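PDB 1V4V: UDP-N-Acetylglucosamine 2-Epimerase, which probably catalyses the interconversion of UDP-N-acetylglucosamine and UDP-N-acetylmannosamine by inverting the configuration at C2 of the sugar. Local coordinates for residues A[128-131]-A[136-139]; A[200-205]-A[266-271]; A[13-18]-A[49-54]; A[246-251]-A[257-262]. All blocks are in the same frame, centred on the assembly; numbering follows the deposited sequence.

Interaction 1: residues A[128-131]-A[136-139]; sequences GNLK and EEAN
The hydrogen bond that joins the two segments runs from the backbone N of Gly-128 to OE2 of Glu-137, 2.9 Å long and clearly bent, with 142° at the hydrogen. The donor stands above the carboxylate plane, 54° out of it. Glu-137 reaches it with CG anti to its own backbone N (chi1 174°) and a bend at chi2. A glutamate suits this place because its two oxygens can take several donors at once: OE2 accepts from Gly-128, and OE1 accepts from the backbone of Ser-127 and forms a salt bridge with Arg-140. Together these bonds probably keep the carboxylate from turning. Gly-128 itself has a positive phi, which a residue without a side chain adopts easily.

A second polar link passes through water. Water 1 donates to Leu-130 O at 2.7 Å and accepts from Ala-138 N at 3.0 Å, giving an amide in the first turn of the helix a partner. On the loop side, Asn-129 OD1 accepts from Lys-131 N at 2.7 Å, closing an Asx turn that shapes the chain here.

The apolar part is small. Leu-130 CD2 lies 3.8 Å from Ala-138 CA and 3.9 Å from Ala-138 CB, a short methyl that lets the leucine come close to the helix backbone. Leu-130 also packs on Val-145 of the second subunit, and Ala-138 on Phe-112 of that subunit.

Here the loop after strand 118-121 folds back on the first turn of helix 136-146, a loop-to-helix connection of the parallel alpha/beta domain, at the dimer interface.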
loop_
_atom_site.group_PDB
_atom_site.type_symbol
_atom_site.label_atom_id
_atom_site.label_comp_id
_atom_site.label_asym_id
_atom_site.label_seq_id
_atom_site.Cartn_x
_atom_site.Cartn_y
_atom_site.Cartn_z
ATOM N N GLY A 128 11.354 0.245 8.532
ATOM C CA GLY A 128 11.416 -1.200 8.647
ATOM C C GLY A 128 10.576 -1.697 9.808
ATOM O O GLY A 128 10.656 -2.868 10.188
ATOM N N ASN A 129 9.756 -0.815 10.370
ATOM C CA ASN A 129 8.910 -1.184 11.502
ATOM C C ASN A 129 7.500 -0.612 11.367
ATOM O O ASN A 129 7.315 0.601 11.431
ATOM C CB ASN A 129 9.534 -0.670 12.802
ATOM C CG ASN A 129 8.863 -1.236 14.041
ATOM O OD1 ASN A 129 7.666 -1.520 14.041
ATOM N ND2 ASN A 129 9.635 -1.383 15.114
ATOM N N LEU A 130 6.507 -1.483 11.199
ATOM C CA LEU A 130 5.117 -1.043 11.065
ATOM C C LEU A 130 4.564 -0.382 12.326
ATOM O O LEU A 130 3.515 0.260 12.280
ATOM C CB LEU A 130 4.211 -2.218 10.686
ATOM C CG LEU A 130 4.316 -2.747 9.256
ATOM C CD1 LEU A 130 3.456 -3.989 9.118
ATOM C CD2 LEU A 130 3.873 -1.683 8.269
ATOM N N LYS A 131 5.253 -0.545 13.453
ATOM C CA LYS A 131 4.791 0.060 14.702
ATOM C C LYS A 131 5.447 1.413 14.952
ATOM O O LYS A 131 4.973 2.195 15.779
ATOM C CB LYS A 131 5.079 -0.866 15.891
ATOM C CG LYS A 131 4.371 -2.204 15.822
ATOM C CD LYS A 131 4.682 -3.065 17.039
ATOM C CE LYS A 131 3.944 -4.397 16.974
ATOM N NZ LYS A 131 4.209 -5.242 18.179
ATOM N N GLU A 136 2.481 5.931 9.667
ATOM C CA GLU A 136 3.268 6.379 8.516
ATOM C C GLU A 136 4.026 5.329 7.715
ATOM O O GLU A 136 4.025 5.378 6.486
ATOM C CB GLU A 136 4.241 7.487 8.940
ATOM C CG GLU A 136 3.570 8.813 9.276
ATOM C CD GLU A 136 3.064 8.891 10.707
ATOM O OE1 GLU A 136 2.500 9.943 11.072
ATOM O OE2 GLU A 136 3.232 7.913 11.468
ATOM N N GLU A 137 4.696 4.400 8.391
ATOM C CA GLU A 137 5.432 3.359 7.674
ATOM C C GLU A 137 4.440 2.546 6.839
ATOM O O GLU A 137 4.697 2.235 5.672
ATOM C CB GLU A 137 6.165 2.433 8.654
ATOM C CG GLU A 137 6.833 1.227 7.983
ATOM C CD GLU A 137 8.157 1.552 7.307
ATOM O OE1 GLU A 137 8.422 2.737 7.001
ATOM O OE2 GLU A 137 8.936 0.601 7.066
ATOM N N ALA A 138 3.303 2.201 7.439
ATOM C CA ALA A 138 2.288 1.440 6.717
ATOM C C ALA A 138 1.739 2.299 5.585
ATOM O O ALA A 138 1.585 1.829 4.459
ATOM C CB ALA A 138 1.153 1.031 7.657
ATOM N N ASN A 139 1.452 3.563 5.875
ATOM C CA ASN A 139 0.910 4.446 4.844
ATOM C C ASN A 139 1.764 4.484 3.583
ATOM O O ASN A 139 1.242 4.355 2.463
ATOM C CB ASN A 139 0.755 5.884 5.360
ATOM C CG ASN A 139 -0.356 6.034 6.383
ATOM O OD1 ASN A 139 -1.256 5.200 6.476
ATOM N ND2 ASN A 139 -0.306 7.123 7.148
HETATM O O HOH W 1 3.106 2.236 10.451
#

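Interaction 2: residues A[200-205]-A[266-271]; sequences YVTVTM and GSMAAL
Thr-202 meets Leu-271 most closely, its OG1 lying 3.3 Å from Leu-271 CG. The hydroxyl sits beside the backbone N (chi1 -64°), which leaves the methyl CG2 anti to that N and pointing at both helix residues: CG2 is 4.1 Å from Leu-271 CD2 and 4.2 Å from the selenium of Met-268. Buried among apolar atoms, OG1 finds its polar partner in the hydroxyl of Ser-275, which is also hydrogen-bonded to Leu-271 O. Threonine suits the place by offering a methyl to the helix and a hydroxyl to this small polar cluster. A valine here would probably leave the Ser-275 hydroxyl without one of its mates and crowd Leu-271 CG with a methyl.

Strand 200-203 lies inside the parallel six-stranded sheet of one of the two Rossmann-like domains of the GT-B fold, and helix 265-273 covers one face of that sheet. Alternation along the strand turns Val-203 to the opposite face, where it packs on Leu-221 of helix 214-227.

Thr-204 points to the helix again, and Thr-204 OG1 lies 3.7 Å from Met-268 CE. That flexible selenomethionine side chain, bent at chi2 and chi3, reaches along the sheet to touch Thr-202 through SE and Thr-204 through CE.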
loop_
_atom_site.group_PDB
_atom_site.type_symbol
_atom_site.label_atom_id
_atom_site.label_comp_id
_atom_site.label_asym_id
_atom_site.label_seq_id
_atom_site.Cartn_x
_atom_site.Cartn_y
_atom_site.Cartn_z
ATOM N N TYR A 200 27.030 40.292 3.236
ATOM C CA TYR A 200 26.359 39.811 4.435
ATOM C C TYR A 200 26.789 38.426 4.880
ATOM O O TYR A 200 27.289 37.628 4.090
ATOM C CB TYR A 200 24.848 39.737 4.218
ATOM C CG TYR A 200 24.225 40.976 3.619
ATOM C CD1 TYR A 200 23.831 41.000 2.281
ATOM C CD2 TYR A 200 24.010 42.112 4.394
ATOM C CE1 TYR A 200 23.231 42.130 1.728
ATOM C CE2 TYR A 200 23.414 43.252 3.851
ATOM C CZ TYR A 200 23.026 43.250 2.520
ATOM O OH TYR A 200 22.425 44.366 1.982
ATOM N N VAL A 201 26.581 38.176 6.168
ATOM C CA VAL A 201 26.813 36.878 6.783
ATOM C C VAL A 201 25.497 36.653 7.517
ATOM O O VAL A 201 25.094 37.485 8.331
ATOM C CB VAL A 201 27.955 36.889 7.826
ATOM C CG1 VAL A 201 27.967 35.567 8.587
ATOM C CG2 VAL A 201 29.301 37.092 7.127
ATOM N N THR A 202 24.807 35.560 7.211
ATOM C CA THR A 202 23.545 35.282 7.887
ATOM C C THR A 202 23.831 34.445 9.116
ATOM O O THR A 202 24.613 33.492 9.063
ATOM C CB THR A 202 22.558 34.526 6.973
ATOM O OG1 THR A 202 22.197 35.355 5.862
ATOM C CG2 THR A 202 21.289 34.154 7.748
ATOM N N VAL A 203 23.221 34.829 10.233
ATOM C CA VAL A 203 23.407 34.111 11.487
ATOM C C VAL A 203 22.082 33.589 12.014
ATOM O O VAL A 203 21.063 34.289 11.968
ATOM C CB VAL A 203 24.038 35.012 12.572
ATOM C CG1 VAL A 203 24.098 34.264 13.896
ATOM C CG2 VAL A 203 25.437 35.449 12.154
ATOM N N THR A 204 22.118 32.359 12.521
ATOM C CA THR A 204 20.942 31.701 13.084
ATOM C C THR A 204 21.345 30.768 14.240
ATOM O O THR A 204 22.191 29.879 14.083
ATOM C CB THR A 204 20.186 30.894 11.992
ATOM O OG1 THR A 204 19.051 31.646 11.548
ATOM C CG2 THR A 204 19.740 29.533 12.504
HETATM N N MSE A 205 20.779 31.001 15.422
HETATM C CA MSE A 205 21.057 30.149 16.595
HETATM C C MSE A 205 19.749 29.889 17.321
HETATM O O MSE A 205 19.108 30.828 17.807
HETATM C CB MSE A 205 22.029 30.899 17.524
HETATM C CG MSE A 205 23.485 31.003 17.004
HETATM SE SE MSE A 205 24.741 31.409 18.410
HETATM C CE MSE A 205 24.269 33.229 18.627
ATOM N N GLY A 266 10.557 32.541 2.034
ATOM C CA GLY A 266 11.174 33.245 0.925
ATOM C C GLY A 266 12.168 34.334 1.288
ATOM O O GLY A 266 13.234 34.435 0.678
ATOM N N SER A 267 11.828 35.159 2.271
ATOM C CA SER A 267 12.713 36.241 2.671
ATOM C C SER A 267 14.022 35.700 3.243
ATOM O O SER A 267 15.090 36.282 3.032
ATOM C CB SER A 267 12.026 37.142 3.695
ATOM O OG SER A 267 12.831 38.272 3.978
HETATM N N MSE A 268 13.937 34.589 3.968
HETATM C CA MSE A 268 15.133 33.980 4.547
HETATM C C MSE A 268 15.998 33.376 3.448
HETATM O O MSE A 268 17.219 33.503 3.479
HETATM C CB MSE A 268 14.752 32.897 5.561
HETATM C CG MSE A 268 15.943 32.108 6.110
HETATM SE SE MSE A 268 17.268 33.202 7.015
HETATM C CE MSE A 268 16.849 32.738 8.839
ATOM N N ALA A 269 15.369 32.717 2.478
ATOM C CA ALA A 269 16.114 32.113 1.378
ATOM C C ALA A 269 16.853 33.191 0.590
ATOM O O ALA A 269 17.997 32.997 0.172
ATOM C CB ALA A 269 15.172 31.344 0.451
ATOM N N ALA A 270 16.191 34.326 0.384
ATOM C CA ALA A 270 16.790 35.432 -0.352
ATOM C C ALA A 270 17.992 35.983 0.418
ATOM O O ALA A 270 19.040 36.257 -0.164
ATOM C CB ALA A 270 15.755 36.531 -0.577
ATOM N N LEU A 271 17.834 36.136 1.729
ATOM C CA LEU A 271 18.916 36.642 2.569
ATOM C C LEU A 271 20.127 35.716 2.487
ATOM O O LEU A 271 21.256 36.165 2.297
ATOM C CB LEU A 271 18.452 36.744 4.020
ATOM C CG LEU A 271 19.503 37.159 5.053
ATOM C CD1 LEU A 271 20.064 38.541 4.714
ATOM C CD2 LEU A 271 18.864 37.165 6.426
#

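Interaction 3: residues A[13-18]-A[49-54]; sequences GTRPEA and RQALSL
Arg-15 lies alongside Ala-51, touching it with the aliphatic base of its side chain. From CB the chain goes to CG, which sits beside the backbone N (chi1 -74°) and rests 3.8 Å from Ala-51 CB. CD continues in an extended line, and the bend at chi3 (-71°) then turns the guanidinium at the tip away from Ala-51. Arginine suits an exposed edge, since its carbon stem can cover a neighbour while its charge stays at the surface; Gln-47 and Leu-48 also touch the side chain.

One turn on, the contact becomes buried: Ala-18 CB points at the other helix and meets Leu-52 CD2 at 3.9 Å. The small alanines let the backbones approach: CA atoms are 6.3 Å apart for Arg-15 and Ala-51, and 6.7 Å for Ala-18 and Leu-52.

Thr-14 and Glu-17 form a capping box at the start of helix 15-29, though its bonds are weak; Gly-13 N donates more firmly to Glu-17 OE1, at 2.9 Å.

Helix 15-29 directly follows strand 6-12 and packs beside helix 45-53, while Phe-12 of that strand touches both Ala-18 and Leu-52, placing the helix pair against the seven-stranded parallel sheet.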
loop_
_atom_site.group_PDB
_atom_site.type_symbol
_atom_site.label_atom_id
_atom_site.label_comp_id
_atom_site.label_asym_id
_atom_site.label_seq_id
_atom_site.Cartn_x
_atom_site.Cartn_y
_atom_site.Cartn_z
ATOM N N GLY A 13 -1.865 18.391 1.365
ATOM C CA GLY A 13 -2.621 19.186 2.317
ATOM C C GLY A 13 -1.873 19.920 3.418
ATOM O O GLY A 13 -2.505 20.448 4.329
ATOM N N THR A 14 -0.547 19.955 3.356
ATOM C CA THR A 14 0.228 20.659 4.373
ATOM C C THR A 14 1.241 21.576 3.706
ATOM O O THR A 14 1.633 21.358 2.558
ATOM C CB THR A 14 0.986 19.681 5.297
ATOM O OG1 THR A 14 2.098 19.118 4.591
ATOM C CG2 THR A 14 0.061 18.559 5.757
ATOM N N ARG A 15 1.674 22.598 4.435
ATOM C CA ARG A 15 2.636 23.551 3.901
ATOM C C ARG A 15 3.947 22.898 3.477
ATOM O O ARG A 15 4.479 23.215 2.416
ATOM C CB ARG A 15 2.878 24.671 4.918
ATOM C CG ARG A 15 1.707 25.640 4.997
ATOM C CD ARG A 15 1.904 26.721 6.049
ATOM N NE ARG A 15 1.805 26.193 7.407
ATOM C CZ ARG A 15 1.742 26.949 8.499
ATOM N NH1 ARG A 15 1.654 26.384 9.695
ATOM N NH2 ARG A 15 1.760 28.271 8.392
ATOM N N PRO A 16 4.486 21.976 4.294
ATOM C CA PRO A 16 5.744 21.320 3.918
ATOM C C PRO A 16 5.606 20.544 2.602
ATOM O O PRO A 16 6.536 20.483 1.795
ATOM C CB PRO A 16 6.016 20.399 5.105
ATOM C CG PRO A 16 5.438 21.166 6.256
ATOM C CD PRO A 16 4.125 21.655 5.687
ATOM N N GLU A 17 4.441 19.942 2.396
ATOM C CA GLU A 17 4.191 19.189 1.175
ATOM C C GLU A 17 4.098 20.160 0.001
ATOM O O GLU A 17 4.679 19.928 -1.051
ATOM C CB GLU A 17 2.896 18.380 1.308
ATOM C CG GLU A 17 2.920 17.375 2.465
ATOM C CD GLU A 17 1.619 16.598 2.612
ATOM O OE1 GLU A 17 0.567 17.084 2.148
ATOM O OE2 GLU A 17 1.648 15.502 3.214
ATOM N N ALA A 18 3.377 21.257 0.195
ATOM C CA ALA A 18 3.220 22.256 -0.856
ATOM C C ALA A 18 4.588 22.753 -1.330
ATOM O O ALA A 18 4.833 22.901 -2.529
ATOM C CB ALA A 18 2.377 23.426 -0.340
ATOM N N ARG A 49 -3.168 28.093 1.111
ATOM C CA ARG A 49 -3.394 28.974 -0.026
ATOM C C ARG A 49 -2.345 30.079 -0.058
ATOM O O ARG A 49 -1.867 30.467 -1.123
ATOM C CB ARG A 49 -4.790 29.588 0.079
ATOM C CG ARG A 49 -5.694 29.301 -1.098
ATOM C CD ARG A 49 -7.146 29.431 -0.690
ATOM N NE ARG A 49 -8.048 29.261 -1.822
ATOM C CZ ARG A 49 -8.217 30.162 -2.784
ATOM N NH1 ARG A 49 -7.546 31.306 -2.749
ATOM N NH2 ARG A 49 -9.054 29.917 -3.784
ATOM N N GLN A 50 -1.990 30.576 1.121
ATOM C CA GLN A 50 -1.007 31.643 1.238
ATOM C C GLN A 50 0.410 31.120 1.022
ATOM O O GLN A 50 1.282 31.843 0.538
ATOM C CB GLN A 50 -1.108 32.298 2.616
ATOM C CG GLN A 50 -0.599 33.724 2.650
ATOM C CD GLN A 50 -1.400 34.633 1.739
ATOM O OE1 GLN A 50 -2.604 34.818 1.931
ATOM N NE2 GLN A 50 -0.738 35.203 0.737
ATOM N N ALA A 51 0.635 29.860 1.381
ATOM C CA ALA A 51 1.945 29.244 1.220
ATOM C C ALA A 51 2.274 29.068 -0.258
ATOM O O ALA A 51 3.411 29.275 -0.684
ATOM C CB ALA A 51 1.975 27.899 1.929
ATOM N N LEU A 52 1.273 28.685 -1.040
ATOM C CA LEU A 52 1.464 28.490 -2.471
ATOM C C LEU A 52 1.634 29.823 -3.197
ATOM O O LEU A 52 2.117 29.863 -4.326
ATOM C CB LEU A 52 0.279 27.718 -3.058
ATOM C CG LEU A 52 0.242 26.219 -2.741
ATOM C CD1 LEU A 52 -1.099 25.621 -3.151
ATOM C CD2 LEU A 52 1.384 25.524 -3.469
ATOM N N SER A 53 1.245 30.912 -2.540
ATOM C CA SER A 53 1.353 32.246 -3.129
ATOM C C SER A 53 2.779 32.618 -3.508
ATOM O O SER A 53 3.012 33.169 -4.585
ATOM C CB SER A 53 0.793 33.302 -2.173
ATOM O OG SER A 53 -0.610 33.162 -2.027
ATOM N N LEU A 54 3.731 32.325 -2.625
ATOM C CA LEU A 54 5.133 32.635 -2.889
ATOM C C LEU A 54 5.577 32.095 -4.232
ATOM O O LEU A 54 6.311 32.757 -4.960
ATOM C CB LEU A 54 6.050 32.039 -1.816
ATOM C CG LEU A 54 7.544 32.089 -2.192
ATOM C CD1 LEU A 54 8.044 33.525 -2.104
ATOM C CD2 LEU A 54 8.358 31.194 -1.281
#

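Interaction 4: residues A[246-251]-A[257-262]; sequences AVFPVL and FVLLDP
Helix 246-251 runs roughly antiparallel to strand 257-260, their axes 10.3 Å apart at closest and their directions 149° apart, as expected where a helix returns the chain to the next strand of a parallel sheet in a beta-alpha-beta unit. Leu-251 carries most of the contact. With CG beside its backbone N (chi1 -61°), it lays both methyls over one face of the Phe-257 ring: CD2 makes a CH-pi contact, 3.9 Å from the centroid and 15° off the normal, while CD1 comes 3.7 Å from CE2. A branched leucine suits this role because its two methyls spread across the ring, and the flat phenylalanine receives both. An alanine in place of Phe-257 would probably open a gap beneath these methyls and leave Phe-233, on the neighbouring strand 232-236, without the ring it meets.

Two residues along the strand, Leu-259 points to the helix again. Its CD2 lies 4.1 Å from Leu-251 CB, and its CD1 lies 4.0 Å from Phe-248 CD1, approaching that ring obliquely. Phe-248 also forms a cation-pi pair with Lys-252.

Water 2 links the backbones, donating to Leu-251 O at 2.8 Å and to Phe-257 O at 2.9 Å. Side-chain cohesion here is apolar, resting on shape and CH-pi attraction, while a single water bridges one carbonyl of the helix end and one of the strand.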
loop_
_atom_site.group_PDB
_atom_site.type_symbol
_atom_site.label_atom_id
_atom_site.label_comp_id
_atom_site.label_asym_id
_atom_site.label_seq_id
_atom_site.Cartn_x
_atom_site.Cartn_y
_atom_site.Cartn_z
ATOM N N ALA A 246 19.468 36.051 26.276
ATOM C CA ALA A 246 20.868 35.687 26.128
ATOM C C ALA A 246 21.590 36.495 25.056
ATOM O O ALA A 246 22.681 37.008 25.292
ATOM C CB ALA A 246 20.985 34.195 25.809
ATOM N N VAL A 247 20.981 36.616 23.881
ATOM C CA VAL A 247 21.631 37.316 22.772
ATOM C C VAL A 247 21.482 38.835 22.677
ATOM O O VAL A 247 22.427 39.525 22.295
ATOM C CB VAL A 247 21.218 36.680 21.423
ATOM C CG1 VAL A 247 21.513 35.193 21.461
ATOM C CG2 VAL A 247 19.741 36.908 21.151
ATOM N N PHE A 248 20.314 39.365 23.020
ATOM C CA PHE A 248 20.113 40.812 22.945
ATOM C C PHE A 248 21.139 41.651 23.711
ATOM O O PHE A 248 21.722 42.582 23.155
ATOM C CB PHE A 248 18.692 41.163 23.405
ATOM C CG PHE A 248 17.677 41.155 22.298
ATOM C CD1 PHE A 248 17.732 40.204 21.287
ATOM C CD2 PHE A 248 16.654 42.097 22.272
ATOM C CE1 PHE A 248 16.787 40.191 20.263
ATOM C CE2 PHE A 248 15.702 42.093 21.252
ATOM C CZ PHE A 248 15.769 41.139 20.247
ATOM N N PRO A 249 21.379 41.341 24.996
ATOM C CA PRO A 249 22.357 42.137 25.745
ATOM C C PRO A 249 23.770 42.142 25.156
ATOM O O PRO A 249 24.544 43.081 25.370
ATOM C CB PRO A 249 22.301 41.522 27.146
ATOM C CG PRO A 249 21.888 40.110 26.883
ATOM C CD PRO A 249 20.813 40.278 25.841
ATOM N N VAL A 250 24.100 41.099 24.403
ATOM C CA VAL A 250 25.420 40.999 23.802
ATOM C C VAL A 250 25.507 41.633 22.414
ATOM O O VAL A 250 26.448 42.371 22.124
ATOM C CB VAL A 250 25.864 39.520 23.666
ATOM C CG1 VAL A 250 27.203 39.446 22.948
ATOM C CG2 VAL A 250 25.951 38.866 25.044
ATOM N N LEU A 251 24.521 41.354 21.569
ATOM C CA LEU A 251 24.550 41.847 20.199
ATOM C C LEU A 251 23.843 43.162 19.893
ATOM O O LEU A 251 24.070 43.739 18.835
ATOM C CB LEU A 251 24.050 40.750 19.253
ATOM C CG LEU A 251 24.909 39.473 19.281
ATOM C CD1 LEU A 251 24.295 38.416 18.360
ATOM C CD2 LEU A 251 26.334 39.792 18.855
ATOM N N PHE A 257 25.905 44.360 13.355
ATOM C CA PHE A 257 25.019 43.230 13.575
ATOM C C PHE A 257 23.602 43.791 13.437
ATOM O O PHE A 257 23.287 44.860 13.980
ATOM C CB PHE A 257 25.186 42.636 14.978
ATOM C CG PHE A 257 25.601 41.185 14.976
ATOM C CD1 PHE A 257 26.930 40.829 15.190
ATOM C CD2 PHE A 257 24.665 40.178 14.745
ATOM C CE1 PHE A 257 27.327 39.489 15.175
ATOM C CE2 PHE A 257 25.049 38.834 14.728
ATOM C CZ PHE A 257 26.383 38.491 14.943
ATOM N N VAL A 258 22.763 43.088 12.691
ATOM C CA VAL A 258 21.372 43.493 12.516
ATOM C C VAL A 258 20.500 42.381 13.075
ATOM O O VAL A 258 20.509 41.262 12.558
ATOM C CB VAL A 258 21.006 43.695 11.028
ATOM C CG1 VAL A 258 19.522 44.021 10.904
ATOM C CG2 VAL A 258 21.842 44.820 10.428
ATOM N N LEU A 259 19.759 42.677 14.138
ATOM C CA LEU A 259 18.883 41.679 14.732
ATOM C C LEU A 259 17.469 41.860 14.196
ATOM O O LEU A 259 16.902 42.951 14.256
ATOM C CB LEU A 259 18.893 41.789 16.260
ATOM C CG LEU A 259 20.268 41.777 16.937
ATOM C CD1 LEU A 259 20.080 41.667 18.447
ATOM C CD2 LEU A 259 21.097 40.600 16.429
ATOM N N LEU A 260 16.909 40.785 13.657
ATOM C CA LEU A 260 15.567 40.820 13.097
ATOM C C LEU A 260 14.673 39.772 13.739
ATOM O O LEU A 260 15.143 38.907 14.480
ATOM C CB LEU A 260 15.625 40.553 11.591
ATOM C CG LEU A 260 16.517 41.464 10.745
ATOM C CD1 LEU A 260 16.542 40.961 9.310
ATOM C CD2 LEU A 260 15.999 42.893 10.807
ATOM N N ASP A 261 13.379 39.864 13.449
ATOM C CA ASP A 261 12.416 38.891 13.942
ATOM C C ASP A 261 12.448 37.774 12.908
ATOM O O ASP A 261 12.922 37.979 11.789
ATOM C CB ASP A 261 11.009 39.498 14.005
ATOM C CG ASP A 261 10.807 40.395 15.217
ATOM O OD1 ASP A 261 9.784 41.113 15.258
ATOM O OD2 ASP A 261 11.656 40.378 16.130
ATOM N N PRO A 262 11.959 36.579 13.263
ATOM C CA PRO A 262 11.953 35.452 12.325
ATOM C C PRO A 262 11.409 35.834 10.945
ATOM O O PRO A 262 10.397 36.526 10.833
ATOM C CB PRO A 262 11.086 34.425 13.040
ATOM C CG PRO A 262 11.456 34.656 14.480
ATOM C CD PRO A 262 11.441 36.168 14.580
HETATM O O HOH W 2 22.618 44.843 16.753
#

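How the interactions relate
Along the chain interaction 3 comes first, then interaction 1, then interaction 2, whose intervening chain encloses interaction 4. Interactions 1 and 3 belong to the half built on the seven-stranded parallel sheet, their centres 26 Å apart; interactions 2 and 4 share the six-stranded sheet of the other half, with centres 14 Å apart. Val-203 CG2 and Phe-257 CZ, 4.2 Å apart, join interactions 2 and 4 directly. The halves also meet: Leu-54 CD2 packs 4.1 Å from Gly-266 CA, linking interaction 3 to interaction 2. Interactions 2, 3 and 4 thus pack helices on the sheets of the two GT-B domains and touch across them, whereas interaction 1 lies at the dimer interface.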